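Local coordinates for protein pyridoxal kinase (Entamoeba histolytica, PDB 4S1H) that probably phosphorylates pyridoxal to pyridoxal 5'-phosphate with ATP and is seen here with ADP and magnesium bound, at residues A[167-170]-A[175-178]; A[59-64]-A[94-99]; A[190-195]-A[199-204]. All coordinates share one frame; numbering follows the deposited sequence.

Overall arrangement
Read together, the three contacts illustrate how chemistry follows position in an alpha/beta kinase fold. Contacts 1 and 3 are neighbours, with centres 9 Å apart, and share one antiparallel sheet: contact 1 lays helix 158-170 against strand 175-183, and contact 3 pairs the next two strands into a hairpin. They meet where His-169 NE2 bonds Ser-192 OG at 2.7 Å. Contact 1 is buried and apolar apart from its histidine, whereas contact 3 runs from a buried strand pair to a watered turn. Contact 2, 25 Å from contact 1 between centres, joins two other helices through a buried arginine, while helix 57-69 also meets the second subunit.

Contact 1 of 3, residues A[167-170]-A[175-178]; sequences ILHE and VILV
Ile-176 places its CD1 methyl over one face of the His-169 imidazole, 3.6 Å from the ring centroid and 20° off the normal, a CH-pi contact. The methyl is displaced toward the rim, on the side of CE1, which it approaches to 3.4 Å. Both side chains reach across because each has its CG or CG1 anti to the carbonyl carbon (chi1 -67° for His-169, -56° for Ile-176); the isoleucine chain then extends at chi2, carrying CD1 to the helix. The same methyl also touches Leu-168 CB at 3.7 Å, so one terminal carbon meets two consecutive helical residues. Neither imidazole nitrogen depends on the strand segment: ND1 bonds to the Ile-173 carbonyl in the connecting loop and NE2 to Ser-192 OG, and this pair of bonds fixes the rotation of the ring whose face Ile-176 meets. Packing is looser at the start of the strand, where Val-175 turns its CB away and only its backbone N approaches the ring edge, 4.3 Å from CE1. Ile-167, whose side chain ends facing away from the strand, and Glu-170 are exposed. The contact packs the last turn of helix 158-170 against the first strand of the antiparallel sheet, across a four-residue connection: Leu-168 also packs on Leu-147 of helix 144-151, Ile-176 on Ile-140 of strand 139-140, and Val-175 on Cys-191 of strand 186-193.

Contact 2 of 3, residues A[59-64]-A[94-99]; sequences DFISIM and INRVKR
Met-64 sets its CB over the guanidinium of Arg-96 where helix 57-69 packs beside helix 87-100, two helices of the ribokinase-like alpha/beta fold. This CB sits 3.4 Å above the guanidinium plane, over its centre, and is 3.5 Å from CZ. The two side chains slide past each other in opposite directions. Met-64 is bent at both chi2 and chi3 (-62° and -71°), which brings its CE methyl back along the aliphatic part of the arginine to 3.8 Å from Arg-96 CG. Ile-61, one turn earlier, meets the guanidinium differently: its CG2 methyl comes near the plane at the edge, 3.7 Å from NH2, with the two side chains crossing at about a right angle.

No hydrogen bond joins the two segments, so the polar edge of this buried arginine is served by the next shell. NE forms a salt bridge with Glu-92, one turn back on its own helix, and NH2 forms another with Asp-65, the residue following Met-64. These carboxylates probably offset the charge of the buried arginine, and together they fix the orientation of the guanidinium, with its face to Met-64 CB. Arg-99 adds a further salt bridge between the helices, from NH1 to Glu-68. Farther out, Met-64 and Phe-60 rest on Val-36 of strand 33-41, while the second subunit is met from the same helix by Asp-59 and Ser-62. There the Ser-62 hydroxyl OG is hydrogen-bonded to the backbone N of Gly-52 of that subunit.

Contact 3 of 3, residues A[190-195]-A[199-204]; sequences LCSFKD and NKNFTI
The beta hairpin of strands 186-193 and 202-207 closes here, and its last regular pair before the loop is Cys-191 with Phe-202, a hydrogen-bonded antiparallel pair. Their backbones exchange two bonds, Cys-191 N to Phe-202 O at 2.8 Å and almost straight (177°), and Phe-202 N to Cys-191 O at 3.1 Å. On the same face of the sheet, Cys-191 CB lies over the Phe-202 ring in a CH-pi contact, 3.6 Å from the centroid, and SG makes an oblique sulfur-aromatic contact. Phe-202 has CG between its backbone N and carbonyl carbon (chi1 68°), which swings the ring across toward the cysteine. On the other face, Leu-190 and Thr-203 form the neighbouring non-hydrogen-bonded pair, and Leu-190 CD1 touches Thr-203 CG2.

In the four-stranded antiparallel sheet of this kinase, the hairpin forms the middle pair, with strand 175-183 bonded to Leu-190 and Ser-192 and strand 277-278 beyond Thr-203. Regular pairing stops at Asn-201, whose side chain takes the place of a backbone carbonyl: OD1 accepts from Phe-193 N at 2.9 Å, the donor tilted 35° from the carbonyl plane. The same oxygen lies at the edge of the Phe-193 ring. Asn-201 ND2 donates to a water that also donates to Phe-193 O and is hydrogen-bonded to Ser-192 OG, the hydroxyl bonded to His-169.

Asn-199 stacks its amide nearly parallel to the Phe-193 ring, and its CB lies over one face, 3.5 Å from the centroid. Its ND2 donates to Asp-195 O at 2.8 Å, in the plane of the carbonyl and on a lone pair. A second water bridges ND2 to Asp-195 OD2, which also bonds Asn-198.

Contact 1 of 3, residues A[167-170]-A[175-178]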
ATOM      1  N   ILE A 167      29.151 -15.470  13.562  1.00 20.44           N
ATOM      2  CA  ILE A 167      28.931 -16.567  12.636  1.00 21.76           C
ATOM      3  C   ILE A 167      28.478 -15.979  11.287  1.00 20.81           C
ATOM      4  O   ILE A 167      28.978 -16.344  10.219  1.00 21.95           O
ATOM      5  CB  ILE A 167      27.834 -17.534  13.150  1.00 24.57           C
ATOM      6  CG1 ILE A 167      28.276 -18.271  14.441  1.00 27.19           C
ATOM      7  CG2 ILE A 167      27.425 -18.526  12.081  1.00 27.92           C
ATOM      8  CD1 ILE A 167      29.459 -19.198  14.290  1.00 38.06           C
ATOM      9  N   LEU A 168      27.589 -15.007  11.362  1.00 18.70           N
ATOM     10  CA  LEU A 168      27.057 -14.400  10.141  1.00 18.35           C
ATOM     11  C   LEU A 168      28.034 -13.461   9.456  1.00 18.68           C
ATOM     12  O   LEU A 168      28.088 -13.432   8.224  1.00 21.78           O
ATOM     13  CB  LEU A 168      25.744 -13.687  10.442  1.00 17.11           C
ATOM     14  CG  LEU A 168      24.658 -14.603  10.972  1.00 18.22           C
ATOM     15  CD1 LEU A 168      23.377 -13.769  11.065  1.00 21.45           C
ATOM     16  CD2 LEU A 168      24.417 -15.858  10.138  1.00 19.78           C
ATOM     17  N   HIS A 169      28.763 -12.669  10.227  1.00 20.17           N
ATOM     18  CA  HIS A 169      29.842 -11.855   9.682  1.00 20.01           C
ATOM     19  C   HIS A 169      30.910 -12.704   8.971  1.00 22.63           C
ATOM     20  O   HIS A 169      31.410 -12.301   7.936  1.00 20.91           O
ATOM     21  CB  HIS A 169      30.541 -11.028  10.735  1.00 18.75           C
ATOM     22  CG  HIS A 169      29.707  -9.950  11.354  1.00 18.22           C
ATOM     23  ND1 HIS A 169      28.939  -9.074  10.624  1.00 18.10           N
ATOM     24  CD2 HIS A 169      29.582  -9.571  12.650  1.00 19.62           C
ATOM     25  CE1 HIS A 169      28.351  -8.220  11.447  1.00 17.87           C
ATOM     26  NE2 HIS A 169      28.746  -8.493  12.682  1.00 20.84           N
ATOM     27  N   GLU A 170      31.240 -13.876   9.521  1.00 22.84           N
ATOM     28  CA  GLU A 170      32.196 -14.795   8.862  1.00 23.89           C
ATOM     29  C   GLU A 170      31.684 -15.285   7.494  1.00 25.35           C
ATOM     30  O   GLU A 170      32.485 -15.608   6.639  1.00 27.08           O
ATOM     31  CB  GLU A 170      32.515 -15.974   9.761  1.00 31.07           C
ATOM     32  CG  GLU A 170      33.381 -15.574  10.935  1.00 30.57           C
ATOM     33  CD  GLU A 170      34.840 -15.366  10.560  1.00 48.58           C
ATOM     34  OE1 GLU A 170      35.600 -16.365  10.546  1.00 56.64           O
ATOM     35  OE2 GLU A 170      35.232 -14.195  10.313  1.00 32.96           O
ATOM     36  N   VAL A 175      26.751  -5.944   8.134  1.00 17.50           N
ATOM     37  CA  VAL A 175      26.107  -5.231   9.240  1.00 15.66           C
ATOM     38  C   VAL A 175      24.919  -6.027   9.730  1.00 16.20           C
ATOM     39  O   VAL A 175      24.108  -6.483   8.936  1.00 14.57           O
ATOM     40  CB  VAL A 175      25.680  -3.812   8.874  1.00 17.23           C
ATOM     41  CG1 VAL A 175      25.149  -3.087  10.103  1.00 21.02           C
ATOM     42  CG2 VAL A 175      26.824  -3.030   8.234  1.00 18.22           C
ATOM     43  N   ILE A 176      24.790  -6.169  11.036  1.00 14.84           N
ATOM     44  CA  ILE A 176      23.688  -6.884  11.651  1.00 14.66           C
ATOM     45  C   ILE A 176      23.135  -5.977  12.721  1.00 14.86           C
ATOM     46  O   ILE A 176      23.849  -5.624  13.656  1.00 15.76           O
ATOM     47  CB  ILE A 176      24.100  -8.239  12.246  1.00 15.76           C
ATOM     48  CG1 ILE A 176      24.776  -9.157  11.187  1.00 16.58           C
ATOM     49  CG2 ILE A 176      22.916  -8.941  12.872  1.00 15.01           C
ATOM     50  CD1 ILE A 176      25.608 -10.238  11.818  1.00 18.42           C
ATOM     51  N   LEU A 177      21.874  -5.590  12.585  1.00 14.21           N
ATOM     52  CA  LEU A 177      21.161  -4.824  13.563  1.00 14.82           C
ATOM     53  C   LEU A 177      20.219  -5.803  14.259  1.00 17.78           C
ATOM     54  O   LEU A 177      19.228  -6.229  13.691  1.00 17.54           O
ATOM     55  CB  LEU A 177      20.358  -3.691  12.875  1.00 14.60           C
ATOM     56  CG  LEU A 177      19.742  -2.677  13.809  1.00 16.78           C
ATOM     57  CD1 LEU A 177      20.800  -1.840  14.519  1.00 20.56           C
ATOM     58  CD2 LEU A 177      18.773  -1.772  13.069  1.00 19.12           C
ATOM     59  N   VAL A 178      20.548  -6.176  15.494  1.00 15.08           N
ATOM     60  CA  VAL A 178      19.707  -7.042  16.297  1.00 14.89           C
ATOM     61  C   VAL A 178      18.720  -6.137  17.021  1.00 16.15           C
ATOM     62  O   VAL A 178      19.096  -5.344  17.857  1.00 18.45           O
ATOM     63  CB  VAL A 178      20.527  -7.894  17.301  1.00 15.46           C
ATOM     64  CG1 VAL A 178      19.593  -8.922  17.913  1.00 17.65           C
ATOM     65  CG2 VAL A 178      21.700  -8.565  16.612  1.00 15.55           C
TER

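Contact 2 of 3, residues A[59-64]-A[94-99]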
ATOM      1  N   ASP A  59       2.875 -16.609 -10.169  1.00 22.00           N
ATOM      2  CA  ASP A  59       2.441 -15.222 -10.166  1.00 21.13           C
ATOM      3  C   ASP A  59       3.583 -14.276  -9.784  1.00 17.95           C
ATOM      4  O   ASP A  59       3.750 -13.223 -10.379  1.00 18.32           O
ATOM      5  CB  ASP A  59       1.220 -15.024  -9.241  1.00 21.34           C
ATOM      6  CG  ASP A  59      -0.037 -15.706  -9.789  1.00 31.12           C
ATOM      7  OD1 ASP A  59      -0.241 -15.701 -11.020  1.00 32.09           O
ATOM      8  OD2 ASP A  59      -0.803 -16.295  -8.991  1.00 29.01           O
ATOM      9  N   PHE A  60       4.385 -14.658  -8.796  1.00 17.75           N
ATOM     10  CA  PHE A  60       5.533 -13.871  -8.419  1.00 17.80           C
ATOM     11  C   PHE A  60       6.519 -13.711  -9.602  1.00 17.14           C
ATOM     12  O   PHE A  60       7.001 -12.610  -9.883  1.00 17.38           O
ATOM     13  CB  PHE A  60       6.175 -14.549  -7.192  1.00 19.07           C
ATOM     14  CG  PHE A  60       7.358 -13.832  -6.624  1.00 18.07           C
ATOM     15  CD1 PHE A  60       7.202 -12.711  -5.818  1.00 23.10           C
ATOM     16  CD2 PHE A  60       8.631 -14.253  -6.912  1.00 20.52           C
ATOM     17  CE1 PHE A  60       8.310 -12.046  -5.281  1.00 23.17           C
ATOM     18  CE2 PHE A  60       9.754 -13.615  -6.360  1.00 22.13           C
ATOM     19  CZ  PHE A  60       9.591 -12.509  -5.555  1.00 21.02           C
ATOM     20  N   ILE A  61       6.828 -14.814 -10.279  1.00 17.60           N
ATOM     21  CA  ILE A  61       7.677 -14.776 -11.471  1.00 18.26           C
ATOM     22  C   ILE A  61       7.087 -13.901 -12.570  1.00 18.92           C
ATOM     23  O   ILE A  61       7.777 -13.075 -13.176  1.00 17.84           O
ATOM     24  CB  ILE A  61       7.975 -16.214 -11.979  1.00 19.47           C
ATOM     25  CG1 ILE A  61       8.858 -16.941 -10.961  1.00 21.47           C
ATOM     26  CG2 ILE A  61       8.636 -16.199 -13.330  1.00 20.08           C
ATOM     27  CD1 ILE A  61       9.006 -18.419 -11.237  1.00 24.04           C
ATOM     28  N   SER A  62       5.793 -14.046 -12.807  1.00 18.17           N
ATOM     29  CA  SER A  62       5.112 -13.247 -13.811  1.00 20.46           C
ATOM     30  C   SER A  62       5.248 -11.757 -13.519  1.00 19.00           C
ATOM     31  O   SER A  62       5.532 -10.942 -14.416  1.00 19.73           O
ATOM     32  CB  SER A  62       3.632 -13.605 -13.823  1.00 25.10           C
ATOM     33  OG  SER A  62       2.965 -12.899 -14.823  1.00 21.47           O
ATOM     34  N   ILE A  63       5.013 -11.393 -12.270  1.00 17.67           N
ATOM     35  CA  ILE A  63       5.220 -10.008 -11.817  1.00 18.49           C
ATOM     36  C   ILE A  63       6.665  -9.519 -12.006  1.00 16.62           C
ATOM     37  O   ILE A  63       6.885  -8.455 -12.593  1.00 16.41           O
ATOM     38  CB  ILE A  63       4.801  -9.841 -10.349  1.00 19.17           C
ATOM     39  CG1 ILE A  63       3.276  -9.932 -10.262  1.00 21.12           C
ATOM     40  CG2 ILE A  63       5.323  -8.538  -9.743  1.00 17.32           C
ATOM     41  CD1 ILE A  63       2.758 -10.237  -8.882  1.00 17.96           C
ATOM     42  N   MET A  64       7.643 -10.305 -11.565  1.00 17.96           N
ATOM     43  CA  MET A  64       9.027  -9.844 -11.657  1.00 16.79           C
ATOM     44  C   MET A  64       9.478  -9.716 -13.119  1.00 18.25           C
ATOM     45  O   MET A  64      10.139  -8.736 -13.498  1.00 20.10           O
ATOM     46  CB  MET A  64       9.959 -10.750 -10.859  1.00 18.40           C
ATOM     47  CG  MET A  64       9.662 -10.751  -9.368  1.00 19.07           C
ATOM     48  SD  MET A  64       9.864  -9.160  -8.560  1.00 21.38           S
ATOM     49  CE  MET A  64      11.643  -8.994  -8.581  1.00 35.83           C
ATOM     50  N   ILE A  94      16.261 -14.767  -4.463  1.00 17.08           N
ATOM     51  CA  ILE A  94      17.728 -14.808  -4.551  1.00 19.15           C
ATOM     52  C   ILE A  94      18.168 -14.587  -5.997  1.00 22.28           C
ATOM     53  O   ILE A  94      19.081 -13.818  -6.225  1.00 22.85           O
ATOM     54  CB  ILE A  94      18.318 -16.110  -3.968  1.00 18.87           C
ATOM     55  CG1 ILE A  94      18.216 -16.103  -2.430  1.00 20.69           C
ATOM     56  CG2 ILE A  94      19.774 -16.313  -4.379  1.00 22.39           C
ATOM     57  CD1 ILE A  94      18.398 -17.466  -1.810  1.00 20.06           C
ATOM     58  N   ASN A  95      17.516 -15.263  -6.948  1.00 21.14           N
ATOM     59  CA  ASN A  95      17.844 -15.076  -8.364  1.00 20.90           C
ATOM     60  C   ASN A  95      17.673 -13.634  -8.783  1.00 19.17           C
ATOM     61  O   ASN A  95      18.522 -13.107  -9.486  1.00 21.16           O
ATOM     62  CB  ASN A  95      16.990 -15.959  -9.257  1.00 20.38           C
ATOM     63  CG  ASN A  95      17.219 -17.435  -9.043  1.00 24.44           C
ATOM     64  OD1 ASN A  95      18.312 -17.872  -8.720  1.00 28.14           O
ATOM     65  ND2 ASN A  95      16.158 -18.222  -9.259  1.00 28.00           N
ATOM     66  N   ARG A  96      16.580 -13.017  -8.354  1.00 18.36           N
ATOM     67  CA  ARG A  96      16.265 -11.625  -8.741  1.00 18.36           C
ATOM     68  C   ARG A  96      17.238 -10.660  -8.084  1.00 20.19           C
ATOM     69  O   ARG A  96      17.731  -9.758  -8.743  1.00 19.08           O
ATOM     70  CB  ARG A  96      14.848 -11.267  -8.346  1.00 19.10           C
ATOM     71  CG  ARG A  96      13.784 -12.135  -9.007  1.00 20.86           C
ATOM     72  CD  ARG A  96      13.778 -12.053 -10.511  1.00 22.44           C
ATOM     73  NE  ARG A  96      12.843 -13.036 -11.088  1.00 22.66           N
ATOM     74  CZ  ARG A  96      12.247 -12.927 -12.265  1.00 25.72           C
ATOM     75  NH1 ARG A  96      12.465 -11.871 -13.031  1.00 22.56           N
ATOM     76  NH2 ARG A  96      11.418 -13.892 -12.682  1.00 28.84           N
ATOM     77  N   VAL A  97      17.623 -10.937  -6.827  1.00 18.16           N
ATOM     78  CA  VAL A  97      18.622 -10.122  -6.115  1.00 19.93           C
ATOM     79  C   VAL A  97      19.966 -10.101  -6.797  1.00 20.40           C
ATOM     80  O   VAL A  97      20.576  -9.029  -6.968  1.00 22.29           O
ATOM     81  CB  VAL A  97      18.835 -10.626  -4.677  1.00 19.20           C
ATOM     82  CG1 VAL A  97      20.057  -9.965  -4.008  1.00 24.14           C
ATOM     83  CG2 VAL A  97      17.592 -10.388  -3.856  1.00 21.16           C
ATOM     84  N   LYS A  98      20.448 -11.283  -7.157  1.00 22.20           N
ATOM     85  CA  LYS A  98      21.687 -11.418  -7.880  1.00 27.71           C
ATOM     86  C   LYS A  98      21.656 -10.605  -9.168  1.00 24.11           C
ATOM     87  O   LYS A  98      22.604  -9.892  -9.454  1.00 27.99           O
ATOM     88  CB  LYS A  98      22.010 -12.883  -8.185  1.00 28.46           C
ATOM     89  CG  LYS A  98      22.514 -13.634  -6.962  1.00 32.33           C
ATOM     90  CD  LYS A  98      23.169 -14.963  -7.307  1.00 48.54           C
ATOM     91  CE  LYS A  98      22.138 -16.022  -7.648  1.00 43.46           C
ATOM     92  NZ  LYS A  98      22.801 -17.280  -8.086  1.00 45.58           N
ATOM     93  N   ARG A  99      20.576 -10.724  -9.932  1.00 23.38           N
ATOM     94  CA  ARG A  99      20.453  -9.989 -11.197  1.00 27.53           C
ATOM     95  C   ARG A  99      20.448  -8.479 -10.943  1.00 24.66           C
ATOM     96  O   ARG A  99      21.140  -7.745 -11.641  1.00 29.42           O
ATOM     97  CB  ARG A  99      19.198 -10.426 -11.948  1.00 27.35           C
ATOM     98  CG  ARG A  99      18.955  -9.727 -13.287  1.00 35.69           C
ATOM     99  CD  ARG A  99      17.680 -10.255 -13.940  1.00 36.05           C
ATOM    100  NE  ARG A  99      17.834 -11.649 -14.390  1.00 55.32           N
ATOM    101  CZ  ARG A  99      16.836 -12.496 -14.678  1.00 71.68           C
ATOM    102  NH1 ARG A  99      15.556 -12.140 -14.569  1.00 47.11           N
ATOM    103  NH2 ARG A  99      17.126 -13.733 -15.078  1.00 71.42           N
TER

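Contact 3 of 3, residues A[190-195]-A[199-204]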
ATOM      1  N   LEU A 190      21.401  -4.096  19.332  1.00 17.16           N
ATOM      2  CA  LEU A 190      22.827  -4.218  19.059  1.00 17.93           C
ATOM      3  C   LEU A 190      23.082  -3.971  17.571  1.00 16.86           C
ATOM      4  O   LEU A 190      22.352  -4.511  16.706  1.00 16.17           O
ATOM      5  CB  LEU A 190      23.320  -5.603  19.461  1.00 18.40           C
ATOM      6  CG  LEU A 190      24.702  -6.019  18.937  1.00 18.34           C
ATOM      7  CD1 LEU A 190      25.819  -5.257  19.637  1.00 20.78           C
ATOM      8  CD2 LEU A 190      24.842  -7.517  19.113  1.00 17.99           C
ATOM      9  N   CYS A 191      24.032  -3.097  17.246  1.00 15.68           N
ATOM     10  CA  CYS A 191      24.485  -2.920  15.862  1.00 17.01           C
ATOM     11  C   CYS A 191      25.911  -3.420  15.788  1.00 20.15           C
ATOM     12  O   CYS A 191      26.789  -2.880  16.474  1.00 17.21           O
ATOM     13  CB  CYS A 191      24.446  -1.477  15.447  1.00 18.90           C
ATOM     14  SG  CYS A 191      24.559  -1.292  13.660  1.00 21.44           S
ATOM     15  N   SER A 192      26.120  -4.461  14.984  1.00 17.33           N
ATOM     16  CA  SER A 192      27.386  -5.178  14.935  1.00 18.09           C
ATOM     17  C   SER A 192      27.905  -5.100  13.499  1.00 21.48           C
ATOM     18  O   SER A 192      27.177  -5.391  12.559  1.00 16.63           O
ATOM     19  CB  SER A 192      27.160  -6.631  15.298  1.00 18.43           C
ATOM     20  OG  SER A 192      28.338  -7.430  15.175  1.00 19.86           O
ATOM     21  N   PHE A 193      29.202  -4.804  13.366  1.00 19.01           N
ATOM     22  CA  PHE A 193      29.872  -4.656  12.078  1.00 18.48           C
ATOM     23  C   PHE A 193      30.917  -5.746  11.881  1.00 18.41           C
ATOM     24  O   PHE A 193      31.695  -6.088  12.815  1.00 20.03           O
ATOM     25  CB  PHE A 193      30.539  -3.294  11.951  1.00 20.29           C
ATOM     26  CG  PHE A 193      29.593  -2.156  12.004  1.00 18.79           C
ATOM     27  CD1 PHE A 193      29.201  -1.621  13.213  1.00 21.23           C
ATOM     28  CD2 PHE A 193      29.081  -1.614  10.823  1.00 18.78           C
ATOM     29  CE1 PHE A 193      28.329  -0.566  13.280  1.00 20.16           C
ATOM     30  CE2 PHE A 193      28.195  -0.549  10.881  1.00 18.24           C
ATOM     31  CZ  PHE A 193      27.802  -0.030  12.101  1.00 20.27           C
ATOM     32  N   LYS A 194      30.959  -6.308  10.679  1.00 20.16           N
ATOM     33  CA  LYS A 194      32.056  -7.210  10.278  1.00 21.29           C
ATOM     34  C   LYS A 194      33.397  -6.488  10.341  1.00 24.14           C
ATOM     35  O   LYS A 194      34.404  -7.048  10.819  1.00 24.75           O
ATOM     36  CB  LYS A 194      31.810  -7.749   8.862  1.00 24.56           C
ATOM     37  CG  LYS A 194      32.904  -8.646   8.290  1.00 21.88           C
ATOM     38  CD  LYS A 194      32.532  -9.172   6.916  1.00 31.23           C
ATOM     39  CE  LYS A 194      33.666  -9.951   6.283  1.00 39.86           C
ATOM     40  NZ  LYS A 194      33.921 -11.251   6.965  1.00 28.62           N
ATOM     41  N   ASP A 195      33.405  -5.244   9.874  1.00 22.71           N
ATOM     42  CA  ASP A 195      34.625  -4.442   9.862  1.00 24.40           C
ATOM     43  C   ASP A 195      34.610  -3.492  11.059  1.00 25.86           C
ATOM     44  O   ASP A 195      34.030  -2.403  11.003  1.00 28.56           O
ATOM     45  CB  ASP A 195      34.683  -3.658   8.539  1.00 31.34           C
ATOM     46  CG  ASP A 195      35.866  -2.720   8.461  1.00 35.08           C
ATOM     47  OD1 ASP A 195      36.640  -2.638   9.450  1.00 30.71           O
ATOM     48  OD2 ASP A 195      36.003  -2.042   7.428  1.00 45.03           O
ATOM     49  N   ASN A 199      34.290   0.812  11.630  1.00 32.23           N
ATOM     50  CA  ASN A 199      32.948   1.033  12.180  1.00 30.41           C
ATOM     51  C   ASN A 199      32.968   0.699  13.648  1.00 30.78           C
ATOM     52  O   ASN A 199      33.750  -0.147  14.077  1.00 33.95           O
ATOM     53  CB  ASN A 199      31.935   0.136  11.500  1.00 31.49           C
ATOM     54  CG  ASN A 199      31.968   0.283  10.006  1.00 30.84           C
ATOM     55  OD1 ASN A 199      31.411   1.235   9.464  1.00 30.12           O
ATOM     56  ND2 ASN A 199      32.649  -0.644   9.333  1.00 31.75           N
ATOM     57  N   LYS A 200      32.099   1.355  14.408  1.00 25.09           N
ATOM     58  CA  LYS A 200      32.034   1.126  15.855  1.00 25.08           C
ATOM     59  C   LYS A 200      30.729   0.429  16.238  1.00 22.48           C
ATOM     60  O   LYS A 200      29.652   0.972  16.036  1.00 21.75           O
ATOM     61  CB  LYS A 200      32.137   2.451  16.599  1.00 34.29           C
ATOM     62  CG  LYS A 200      33.533   3.043  16.611  1.00 48.92           C
ATOM     63  CD  LYS A 200      33.567   4.303  17.454  1.00 64.39           C
ATOM     64  CE  LYS A 200      33.683   4.096  18.958  1.00 71.12           C
ATOM     65  NZ  LYS A 200      35.060   3.841  19.470  1.00 70.56           N
ATOM     66  N   ASN A 201      30.855  -0.767  16.848  1.00 20.33           N
ATOM     67  CA  ASN A 201      29.686  -1.458  17.338  1.00 18.43           C
ATOM     68  C   ASN A 201      29.038  -0.661  18.452  1.00 17.85           C
ATOM     69  O   ASN A 201      29.736  -0.032  19.279  1.00 18.85           O
ATOM     70  CB  ASN A 201      30.058  -2.843  17.932  1.00 18.94           C
ATOM     71  CG  ASN A 201      30.462  -3.856  16.874  1.00 21.17           C
ATOM     72  OD1 ASN A 201      30.409  -3.584  15.662  1.00 20.27           O
ATOM     73  ND2 ASN A 201      30.864  -5.026  17.319  1.00 23.93           N
ATOM     74  N   PHE A 202      27.712  -0.760  18.551  1.00 16.93           N
ATOM     75  CA  PHE A 202      26.988  -0.035  19.572  1.00 17.06           C
ATOM     76  C   PHE A 202      25.713  -0.733  20.018  1.00 17.71           C
ATOM     77  O   PHE A 202      25.186  -1.625  19.323  1.00 16.40           O
ATOM     78  CB  PHE A 202      26.683   1.405  19.141  1.00 17.85           C
ATOM     79  CG  PHE A 202      25.685   1.533  18.015  1.00 16.77           C
ATOM     80  CD1 PHE A 202      24.298   1.644  18.250  1.00 18.15           C
ATOM     81  CD2 PHE A 202      26.153   1.649  16.732  1.00 18.00           C
ATOM     82  CE1 PHE A 202      23.408   1.818  17.187  1.00 19.35           C
ATOM     83  CE2 PHE A 202      25.278   1.834  15.666  1.00 16.52           C
ATOM     84  CZ  PHE A 202      23.906   1.925  15.889  1.00 17.11           C
ATOM     85  N   THR A 203      25.260  -0.329  21.200  1.00 19.05           N
ATOM     86  CA  THR A 203      23.948  -0.717  21.707  1.00 18.24           C
ATOM     87  C   THR A 203      23.101   0.505  22.034  1.00 19.45           C
ATOM     88  O   THR A 203      23.604   1.623  22.164  1.00 18.92           O
ATOM     89  CB  THR A 203      24.027  -1.636  22.946  1.00 21.20           C
ATOM     90  OG1 THR A 203      24.776  -1.014  24.003  1.00 21.05           O
ATOM     91  CG2 THR A 203      24.646  -2.982  22.597  1.00 23.44           C
ATOM     92  N   ILE A 204      21.787   0.290  22.069  1.00 17.86           N
ATOM     93  CA  ILE A 204      20.829   1.272  22.540  1.00 18.29           C
ATOM     94  C   ILE A 204      19.903   0.540  23.491  1.00 20.61           C
ATOM     95  O   ILE A 204      19.410  -0.557  23.157  1.00 20.21           O
ATOM     96  CB  ILE A 204      19.973   1.845  21.377  1.00 19.36           C
ATOM     97  CG1 ILE A 204      20.876   2.484  20.310  1.00 19.53           C
ATOM     98  CG2 ILE A 204      18.924   2.836  21.894  1.00 24.13           C
ATOM     99  CD1 ILE A 204      20.166   3.108  19.128  1.00 22.70           C
TER
HETATM  100  O   HOH W   1      31.554  -7.045  15.349  1.00 32.59           O
HETATM  101  O   HOH W   2      33.485  -0.684   6.655  1.00 43.51           O